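Local structure of hydrolase, isochorismatase family (Pseudomonas putida KT2440, 4H17) at residues A[23-28]-A[63-68]; A[124-129]-A[147-152]; A[140-145]-A[181-186]. The protein probably hydrolyses a small-molecule substrate as a member of the isochorismatase family of hydrolases, although which substrate it acts on is not established. One frame throughout, in Å; residues are numbered along the deposited sequence. Where two conformers were deposited one is given.

Interaction 1: residues A[23-28]-A[63-68]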
loop_
_atom_site.group_PDB
_atom_site.type_symbol
_atom_site.label_atom_id
_atom_site.label_comp_id
_atom_site.label_asym_id
_atom_site.label_seq_id
_atom_site.Cartn_x
_atom_site.Cartn_y
_atom_site.Cartn_z
ATOM N N HIS A 23 22.211 4.997 -12.855
ATOM C CA HIS A 23 22.458 5.323 -11.449
ATOM C C HIS A 23 21.562 4.541 -10.493
ATOM O O HIS A 23 21.461 4.877 -9.309
ATOM C CB HIS A 23 22.250 6.814 -11.234
ATOM C CG HIS A 23 23.026 7.674 -12.172
ATOM N ND1 HIS A 23 24.385 7.543 -12.352
ATOM C CD2 HIS A 23 22.631 8.677 -12.994
ATOM C CE1 HIS A 23 24.796 8.429 -13.244
ATOM N NE2 HIS A 23 23.752 9.134 -13.642
ATOM N N ALA A 24 20.978 3.452 -10.973
ATOM C CA ALA A 24 19.953 2.754 -10.193
ATOM C C ALA A 24 20.323 1.325 -9.847
ATOM O O ALA A 24 21.214 0.767 -10.436
ATOM C CB ALA A 24 18.634 2.769 -10.952
ATOM N N SER A 25 19.605 0.786 -8.866
ATOM C CA SER A 25 19.556 -0.668 -8.589
ATOM C C SER A 25 18.207 -1.180 -9.127
ATOM O O SER A 25 17.167 -0.536 -8.928
ATOM C CB SER A 25 19.621 -0.973 -7.115
ATOM O OG SER A 25 20.830 -0.549 -6.452
ATOM N N LEU A 26 18.213 -2.334 -9.805
ATOM C CA LEU A 26 16.992 -2.919 -10.399
ATOM C C LEU A 26 16.494 -4.038 -9.483
ATOM O O LEU A 26 17.275 -4.893 -9.055
ATOM C CB LEU A 26 17.253 -3.523 -11.765
ATOM C CG LEU A 26 16.105 -4.293 -12.445
ATOM C CD1 LEU A 26 14.904 -3.410 -12.755
ATOM C CD2 LEU A 26 16.616 -4.943 -13.710
ATOM N N ILE A 27 15.226 -3.980 -9.125
ATOM C CA ILE A 27 14.566 -4.975 -8.262
ATOM C C ILE A 27 13.404 -5.624 -9.002
ATOM O O ILE A 27 12.479 -4.938 -9.439
ATOM C CB ILE A 27 14.044 -4.369 -6.938
ATOM C CG1 ILE A 27 15.156 -3.585 -6.194
ATOM C CG2 ILE A 27 13.438 -5.477 -6.053
ATOM C CD1 ILE A 27 14.710 -2.804 -4.979
ATOM N N ILE A 28 13.475 -6.960 -9.150
ATOM C CA ILE A 28 12.431 -7.722 -9.826
ATOM C C ILE A 28 11.714 -8.544 -8.760
ATOM O O ILE A 28 12.294 -9.451 -8.157
ATOM C CB ILE A 28 13.002 -8.673 -10.888
ATOM C CG1 ILE A 28 13.861 -7.886 -11.873
ATOM C CG2 ILE A 28 11.863 -9.401 -11.622
ATOM C CD1 ILE A 28 14.583 -8.732 -12.884
ATOM N N GLY A 63 25.860 -3.226 -16.574
ATOM C CA GLY A 63 26.523 -3.603 -15.314
ATOM C C GLY A 63 25.883 -3.120 -14.026
ATOM O O GLY A 63 26.585 -2.855 -13.034
ATOM N N ARG A 64 24.565 -2.983 -14.018
ATOM C CA ARG A 64 23.850 -2.465 -12.850
ATOM C C ARG A 64 23.555 -3.596 -11.835
ATOM O O ARG A 64 23.442 -4.744 -12.216
ATOM C CB ARG A 64 22.523 -1.846 -13.270
ATOM C CG ARG A 64 22.646 -0.851 -14.413
ATOM C CD ARG A 64 23.660 0.235 -14.133
ATOM N NE ARG A 64 23.423 0.820 -12.815
ATOM C CZ ARG A 64 24.364 1.321 -12.010
ATOM N NH1 ARG A 64 25.636 1.389 -12.373
ATOM N NH2 ARG A 64 24.028 1.815 -10.830
ATOM N N PRO A 65 23.398 -3.231 -10.551
ATOM C CA PRO A 65 22.983 -4.177 -9.512
ATOM C C PRO A 65 21.593 -4.642 -9.767
ATOM O O PRO A 65 20.710 -3.800 -10.103
ATOM C CB PRO A 65 23.075 -3.345 -8.227
ATOM C CG PRO A 65 23.923 -2.182 -8.560
ATOM C CD PRO A 65 23.596 -1.877 -9.995
ATOM N N ILE A 66 21.383 -5.963 -9.649
ATOM C CA ILE A 66 20.093 -6.535 -9.905
ATOM C C ILE A 66 19.709 -7.440 -8.745
ATOM O O ILE A 66 20.482 -8.330 -8.347
ATOM C CB ILE A 66 20.101 -7.388 -11.197
ATOM C CG1 ILE A 66 20.516 -6.530 -12.405
ATOM C CG2 ILE A 66 18.769 -8.097 -11.404
ATOM C CD1 ILE A 66 20.911 -7.330 -13.635
ATOM N N ILE A 67 18.518 -7.203 -8.229
ATOM C CA ILE A 67 17.973 -7.950 -7.064
ATOM C C ILE A 67 16.689 -8.656 -7.461
ATOM O O ILE A 67 15.742 -8.034 -7.967
ATOM C CB ILE A 67 17.657 -7.022 -5.913
ATOM C CG1 ILE A 67 18.929 -6.333 -5.432
ATOM C CG2 ILE A 67 16.921 -7.806 -4.839
ATOM C CD1 ILE A 67 18.714 -5.185 -4.456
ATOM N N HIS A 68 16.685 -9.973 -7.339
ATOM C CA HIS A 68 15.510 -10.791 -7.577
ATOM C C HIS A 68 14.900 -11.204 -6.230
ATOM O O HIS A 68 15.592 -11.762 -5.357
ATOM C CB HIS A 68 15.882 -12.071 -8.328
ATOM C CG HIS A 68 16.682 -11.859 -9.573
ATOM N ND1 HIS A 68 16.108 -11.898 -10.825
ATOM C CD2 HIS A 68 17.999 -11.642 -9.770
ATOM C CE1 HIS A 68 17.042 -11.688 -11.739
ATOM N NE2 HIS A 68 18.201 -11.548 -11.126
#
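R64 reaches across the gap between two parallel strands to hold the carbonyl of A24, at the N-terminal end of the pairing of 24-29 with 66-71. R64 CB starts 4.1 Å from A24 O. The chain then folds back about its CB-CG and CG-CD bonds (chi2 -54°, chi3 -49°), bringing the guanidinium edge-on to that oxygen. R64 NE donates to A24 O over 3.2 Å in the carbonyl plane, while R64 NH2 meets A24 O at 3.0 Å from above that plane. P65 CD lies against one face of the guanidinium and H23 N over the opposite face, both offset toward its rim.

Beyond this grip the backbones take over in parallel register: L26 N donates to P65 O (2.9 Å), I67 N to L26 O (2.8 Å) and I28 N to I67 O (2.8 Å). L26, I66, I28 and H68 project to the face covered by helix 45-61, where I28 CD1 lies beside H68 CE1 at 4.0 Å; H68 NE2 bonds to E98. I27 and I67 occupy the other face, with helix 114-121 over I67.

The next strand bond, counting back from I67 to P65, would have to come from a proline nitrogen, which carries no hydrogen. The two R64 donors satisfy A24 O instead, so at the start of the strand pair a charged side chain does what backbone amides do further along.

Interaction 2: residues A[124-129]-A[147-152]. With SO4 (sulfate ion), chain D.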
loop_
_atom_site.group_PDB
_atom_site.type_symbol
_atom_site.label_atom_id
_atom_site.label_comp_id
_atom_site.label_asym_id
_atom_site.label_seq_id
_atom_site.Cartn_x
_atom_site.Cartn_y
_atom_site.Cartn_z
ATOM N N LEU A 124 20.298 5.416 -4.006
ATOM C CA LEU A 124 18.985 5.820 -3.522
ATOM C C LEU A 124 17.883 5.563 -4.547
ATOM O O LEU A 124 16.745 5.380 -4.140
ATOM C CB LEU A 124 18.991 7.297 -3.112
ATOM C CG LEU A 124 19.730 7.592 -1.798
ATOM C CD1 LEU A 124 19.729 9.097 -1.525
ATOM C CD2 LEU A 124 19.116 6.852 -0.612
ATOM N N ASP A 125 18.235 5.500 -5.841
ATOM C CA ASP A 125 17.284 5.220 -6.924
ATOM C C ASP A 125 17.093 3.727 -7.227
ATOM O O ASP A 125 18.004 2.995 -7.609
ATOM C CB ASP A 125 17.661 5.913 -8.245
ATOM C CG ASP A 125 17.459 7.433 -8.227
ATOM O OD1 ASP A 125 16.302 7.880 -8.128
ATOM O OD2 ASP A 125 18.403 8.196 -8.464
ATOM N N LEU A 126 15.843 3.317 -7.085
ATOM C CA LEU A 126 15.411 1.949 -7.309
ATOM C C LEU A 126 14.426 1.901 -8.452
ATOM O O LEU A 126 13.470 2.652 -8.492
ATOM C CB LEU A 126 14.739 1.366 -6.065
ATOM C CG LEU A 126 15.433 1.522 -4.707
ATOM C CD1 LEU A 126 14.557 0.941 -3.608
ATOM C CD2 LEU A 126 16.841 0.947 -4.708
ATOM N N ILE A 127 14.682 0.995 -9.388
ATOM C CA ILE A 127 13.749 0.672 -10.446
ATOM C C ILE A 127 13.104 -0.654 -10.024
ATOM O O ILE A 127 13.819 -1.646 -9.767
ATOM C CB ILE A 127 14.426 0.573 -11.827
ATOM C CG1 ILE A 127 15.015 1.943 -12.204
ATOM C CG2 ILE A 127 13.430 0.092 -12.872
ATOM C CD1 ILE A 127 16.033 1.908 -13.308
ATOM N N VAL A 128 11.778 -0.630 -9.922
ATOM C CA VAL A 128 10.987 -1.728 -9.421
ATOM C C VAL A 128 9.989 -2.284 -10.416
ATOM O O VAL A 128 9.268 -1.535 -11.080
ATOM C CB VAL A 128 10.231 -1.293 -8.150
ATOM C CG1 VAL A 128 9.443 -2.432 -7.551
ATOM C CG2 VAL A 128 11.142 -0.706 -7.089
ATOM N N CYS A 129 9.957 -3.609 -10.530
ATOM C CA CYS A 129 8.980 -4.244 -11.374
ATOM C C CYS A 129 8.553 -5.548 -10.696
ATOM O O CYS A 129 9.150 -5.922 -9.685
ATOM C CB CYS A 129 9.569 -4.489 -12.764
ATOM S SG CYS A 129 11.002 -5.589 -12.793
ATOM N N TYR A 147 12.536 4.254 4.118
ATOM C CA TYR A 147 14.009 4.216 4.209
ATOM C C TYR A 147 14.681 5.260 3.321
ATOM O O TYR A 147 15.899 5.316 3.206
ATOM C CB TYR A 147 14.468 2.828 3.842
ATOM C CG TYR A 147 14.190 1.794 4.871
ATOM C CD1 TYR A 147 14.730 1.930 6.163
ATOM C CD2 TYR A 147 13.480 0.650 4.577
ATOM C CE1 TYR A 147 14.538 0.986 7.125
ATOM C CE2 TYR A 147 13.282 -0.329 5.542
ATOM C CZ TYR A 147 13.835 -0.171 6.818
ATOM O OH TYR A 147 13.646 -1.096 7.833
ATOM N N GLY A 148 13.875 6.104 2.718
ATOM C CA GLY A 148 14.401 7.244 1.975
ATOM C C GLY A 148 14.810 6.942 0.550
ATOM O O GLY A 148 15.415 7.784 -0.100
ATOM N N TYR A 149 14.437 5.783 0.010
ATOM C CA TYR A 149 14.665 5.519 -1.379
ATOM C C TYR A 149 13.722 6.229 -2.321
ATOM O O TYR A 149 12.587 6.560 -1.966
ATOM C CB TYR A 149 14.601 4.009 -1.672
ATOM C CG TYR A 149 15.698 3.297 -0.917
ATOM C CD1 TYR A 149 16.990 3.271 -1.383
ATOM C CD2 TYR A 149 15.421 2.645 0.277
ATOM C CE1 TYR A 149 18.022 2.649 -0.683
ATOM C CE2 TYR A 149 16.429 2.015 0.980
ATOM C CZ TYR A 149 17.720 2.024 0.522
ATOM O OH TYR A 149 18.704 1.384 1.254
ATOM N N ARG A 150 14.227 6.496 -3.519
ATOM C CA ARG A 150 13.459 7.065 -4.596
ATOM C C ARG A 150 13.120 5.933 -5.539
ATOM O O ARG A 150 14.016 5.352 -6.148
ATOM C CB ARG A 150 14.292 8.079 -5.346
ATOM C CG ARG A 150 14.528 9.377 -4.607
ATOM C CD ARG A 150 15.220 10.383 -5.538
ATOM N NE ARG A 150 16.577 9.986 -5.921
ATOM C CZ ARG A 150 17.676 10.236 -5.203
ATOM N NH1 ARG A 150 17.603 10.904 -4.056
ATOM N NH2 ARG A 150 18.862 9.837 -5.648
ATOM N N CYS A 151 11.839 5.635 -5.682
ATOM C CA CYS A 151 11.393 4.475 -6.468
ATOM C C CYS A 151 10.855 4.939 -7.805
ATOM O O CYS A 151 10.118 5.911 -7.879
ATOM C CB CYS A 151 10.307 3.723 -5.723
ATOM S SG CYS A 151 10.951 2.789 -4.320
ATOM N N THR A 152 11.202 4.183 -8.847
ATOM C CA THR A 152 10.598 4.328 -10.158
ATOM C C THR A 152 9.982 2.967 -10.480
ATOM O O THR A 152 10.706 1.960 -10.587
ATOM C CB THR A 152 11.611 4.717 -11.235
ATOM O OG1 THR A 152 12.130 6.017 -10.918
ATOM C CG2 THR A 152 10.950 4.739 -12.582
HETATM S S SO4 D . 11.191 -4.001 7.929
HETATM O O1 SO4 D . 10.227 -4.930 8.539
HETATM O O2 SO4 D . 10.542 -3.460 6.744
HETATM O O3 SO4 D . 12.389 -4.764 7.542
HETATM O O4 SO4 D . 11.510 -2.899 8.901
HETATM O O HOH W 1 13.732 6.403 -8.747
#
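In the beta-alpha-beta unit made by strand 125-131, helix 133-146 and strand 150-159, D125 pairs with R150 where the two parallel strands begin, in the central sheet of the Rossmann-like fold. In the backbone, R150 N donates to L124 O and L126 N to R150 O, then T152 N to L126 O and V128 N to T152 O, all at 2.8 to 2.9 Å.

On one face, R150 NE donates to D125 OD1 (3.1 Å), arriving 54° out of the carboxylate plane, and NH2 adds a weak bond to OD2; the two flat groups stand 65° apart. L124 CB lies over one face of the same guanidinium. R150 has two conformers, so the pairing is certain for one of them only.

On the other face, L126 CD1 meets Y149 CB (3.6 Å) and C151 SG, while L124 O lies in the plane of the Y149 ring at its edge, 3.5 Å from Y149 CD1. Chi1 of -48° puts L126 CG beside its own backbone N, and CD1 continues toward the neighbouring strand. Helix 114-121 covers L126 and Y149, and helix 133-146 packs on C151. Y147 OH donates to a sulfate oxygen, O4, 3.0 Å away. Beside D125, a water donates to D125 OD1 (3.0 Å), weakly to R150 O, and is hydrogen-bonded to T152 OG1 (2.7 Å); T152 OG1 is also hydrogen-bonded to A19 N.

Interaction 3: residues A[140-145]-A[181-186]. With SO4 (sulfate ion), chain D; SO4 (sulfate ion), chain I.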
loop_
_atom_site.group_PDB
_atom_site.type_symbol
_atom_site.label_atom_id
_atom_site.label_comp_id
_atom_site.label_asym_id
_atom_site.label_seq_id
_atom_site.Cartn_x
_atom_site.Cartn_y
_atom_site.Cartn_z
ATOM N N THR A 140 6.176 -3.100 -1.005
ATOM C CA THR A 140 7.625 -2.921 -0.983
ATOM C C THR A 140 8.033 -1.482 -1.352
ATOM O O THR A 140 8.881 -0.916 -0.702
ATOM C CB THR A 140 8.310 -4.004 -1.847
ATOM O OG1 THR A 140 8.018 -5.288 -1.265
ATOM C CG2 THR A 140 9.790 -3.756 -1.894
ATOM N N VAL A 141 7.327 -0.905 -2.312
ATOM C CA VAL A 141 7.602 0.455 -2.748
ATOM C C VAL A 141 7.273 1.378 -1.597
ATOM O O VAL A 141 8.010 2.311 -1.306
ATOM C CB VAL A 141 6.788 0.792 -4.004
ATOM C CG1 VAL A 141 6.795 2.284 -4.331
ATOM C CG2 VAL A 141 7.355 0.016 -5.195
ATOM N N ARG A 142 6.144 1.144 -0.950
ATOM C CA ARG A 142 5.783 1.994 0.199
ATOM C C ARG A 142 6.846 1.922 1.304
ATOM O O ARG A 142 7.262 2.958 1.828
ATOM C CB ARG A 142 4.417 1.607 0.760
ATOM C CG ARG A 142 3.234 1.865 -0.210
ATOM C CD ARG A 142 1.955 1.192 0.234
ATOM N NE ARG A 142 0.849 1.325 -0.730
ATOM C CZ ARG A 142 -0.087 2.274 -0.679
ATOM N NH1 ARG A 142 -0.104 3.164 0.293
ATOM N NH2 ARG A 142 -1.055 2.304 -1.605
ATOM N N ARG A 143 7.301 0.720 1.620
ATOM C CA ARG A 143 8.312 0.552 2.652
ATOM C C ARG A 143 9.637 1.247 2.293
ATOM O O ARG A 143 10.320 1.822 3.152
ATOM C CB ARG A 143 8.527 -0.926 2.979
ATOM C CG ARG A 143 9.390 -1.150 4.218
ATOM C CD ARG A 143 8.840 -0.471 5.437
ATOM N NE ARG A 143 9.624 -0.794 6.621
ATOM C CZ ARG A 143 9.717 0.003 7.680
ATOM N NH1 ARG A 143 9.045 1.141 7.692
ATOM N NH2 ARG A 143 10.470 -0.353 8.738
ATOM N N ALA A 144 10.005 1.180 1.038
ATOM C CA ALA A 144 11.209 1.819 0.554
ATOM C C ALA A 144 11.152 3.318 0.793
ATOM O O ALA A 144 12.198 3.907 1.063
ATOM C CB ALA A 144 11.415 1.536 -0.923
ATOM N N LYS A 145 9.980 3.940 0.632
ATOM C CA LYS A 145 9.817 5.364 0.969
ATOM C C LYS A 145 10.272 5.632 2.405
ATOM O O LYS A 145 10.954 6.617 2.661
ATOM C CB LYS A 145 8.375 5.844 0.779
ATOM C CG LYS A 145 8.146 7.351 1.000
ATOM C CD LYS A 145 6.650 7.683 0.958
ATOM C CE LYS A 145 6.340 9.171 1.017
ATOM N NZ LYS A 145 6.510 9.867 -0.289
ATOM N N ALA A 181 -1.931 4.994 -10.331
ATOM C CA ALA A 181 -2.298 6.365 -9.960
ATOM C C ALA A 181 -1.931 6.655 -8.491
ATOM O O ALA A 181 -1.413 7.739 -8.163
ATOM C CB ALA A 181 -3.779 6.628 -10.230
ATOM N N VAL A 182 -2.226 5.688 -7.629
ATOM C CA VAL A 182 -1.929 5.748 -6.178
ATOM C C VAL A 182 -0.413 5.860 -5.931
ATOM O O VAL A 182 0.056 6.719 -5.185
ATOM C CB VAL A 182 -2.548 4.518 -5.465
ATOM C CG1 VAL A 182 -1.920 4.242 -4.103
ATOM C CG2 VAL A 182 -4.063 4.665 -5.387
HETATM N N MSE A 183 0.356 4.996 -6.593
HETATM C CA MSE A 183 1.818 5.068 -6.547
HETATM C C MSE A 183 2.339 6.414 -7.014
HETATM O O MSE A 183 3.151 7.018 -6.339
HETATM C CB MSE A 183 2.398 3.934 -7.417
HETATM C CG MSE A 183 2.084 2.549 -6.820
HETATM SE SE MSE A 183 3.187 2.166 -5.290
HETATM C CE MSE A 183 1.851 2.358 -3.921
ATOM N N ALA A 184 1.860 6.900 -8.166
ATOM C CA ALA A 184 2.317 8.162 -8.731
ATOM C C ALA A 184 1.969 9.351 -7.826
ATOM O O ALA A 184 2.636 10.391 -7.870
ATOM C CB ALA A 184 1.722 8.369 -10.112
ATOM N N ASP A 185 0.928 9.227 -7.039
ATOM C CA ASP A 185 0.519 10.333 -6.165
ATOM C C ASP A 185 1.571 10.622 -5.088
ATOM O O ASP A 185 1.791 11.790 -4.749
ATOM C CB ASP A 185 -0.833 9.995 -5.518
ATOM C CG ASP A 185 -1.407 11.132 -4.704
ATOM O OD1 ASP A 185 -1.297 12.277 -5.182
ATOM O OD2 ASP A 185 -2.049 10.816 -3.656
ATOM N N ASN A 186 2.156 9.582 -4.500
ATOM C CA ASN A 186 2.915 9.754 -3.264
ATOM C C ASN A 186 3.987 8.674 -2.938
ATOM O O ASN A 186 4.555 8.692 -1.835
ATOM C CB ASN A 186 1.910 9.792 -2.110
ATOM C CG ASN A 186 2.408 10.562 -0.902
ATOM O OD1 ASN A 186 3.181 11.499 -1.025
ATOM N ND2 ASN A 186 1.921 10.176 0.267
HETATM S S SO4 D . 11.191 -4.001 7.929
HETATM O O1 SO4 D . 10.227 -4.930 8.539
HETATM O O2 SO4 D . 10.542 -3.460 6.744
HETATM O O3 SO4 D . 12.389 -4.764 7.542
HETATM O O4 SO4 D . 11.510 -2.899 8.901
HETATM S S SO4 I . 8.398 1.363 11.191
HETATM O O1 SO4 I . 9.407 0.297 11.460
HETATM O O2 SO4 I . 8.987 2.404 10.300
HETATM O O3 SO4 I . 8.157 2.100 12.476
HETATM O O4 SO4 I . 7.093 0.861 10.701
#
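V141 and R142 meet M183 between two helices of the Rossmann-like fold; the axes of 140-145 and 181-186 approach to 11.5 Å and run 7° from parallel. V141 rests on C151 and M183 on L153, both of strand 150-159. The helix backbones do not meet; side chains span the gap, one reaching a backbone carbonyl. M183, a selenomethionine, bends at chi2 and chi3 so that SE faces V141 CG1 obliquely at 3.7 Å and CE turns to R142. The extended R142 crosses M183 at about a right angle, R142 NE being 3.5 Å from M183 CE, and R142 NH2 passes V182 CG1 at 3.3 Å. Its polar end bonds E179 and T139 and H134 of the second subunit.

R143 points elsewhere, its guanidinium edge meeting two sulfates, probably from the crystallisation liquor: NE and NH2 donate to one, NH1 and NH2 to the other. With an alanine here those four bonds go, and both sulfates would probably be held less firmly while D146 lost its salt-bridge mate.

K145 crosses N186 at about a right angle: its chain runs straight until the last torsion (chi4 80°) turns K145 NZ onto N186 O, 2.8 Å away.

In the fold
Interactions 1 and 2 belong to one parallel sheet and touch directly, since strands 24-29 and 125-131 are neighbours: I27 N to I127 O is a probable hydrogen bond. All three contacts are buried, 1 and 2 within the sheet and 3 in the helix layer on it, next to the second subunit; no other protein chain touches 1 or 2. The sheet contacts rest on backbone bonds, with the R64 grip and the D125-R150 pair both at the strand beginnings, whereas thin side-chain packing and a single lysine bond join the helices. Helix 133-146, which connects the two strands of interaction 2, supplies one side of interaction 3; its A144 and V141 pack on C151. One sulfate joins Y147 to R143.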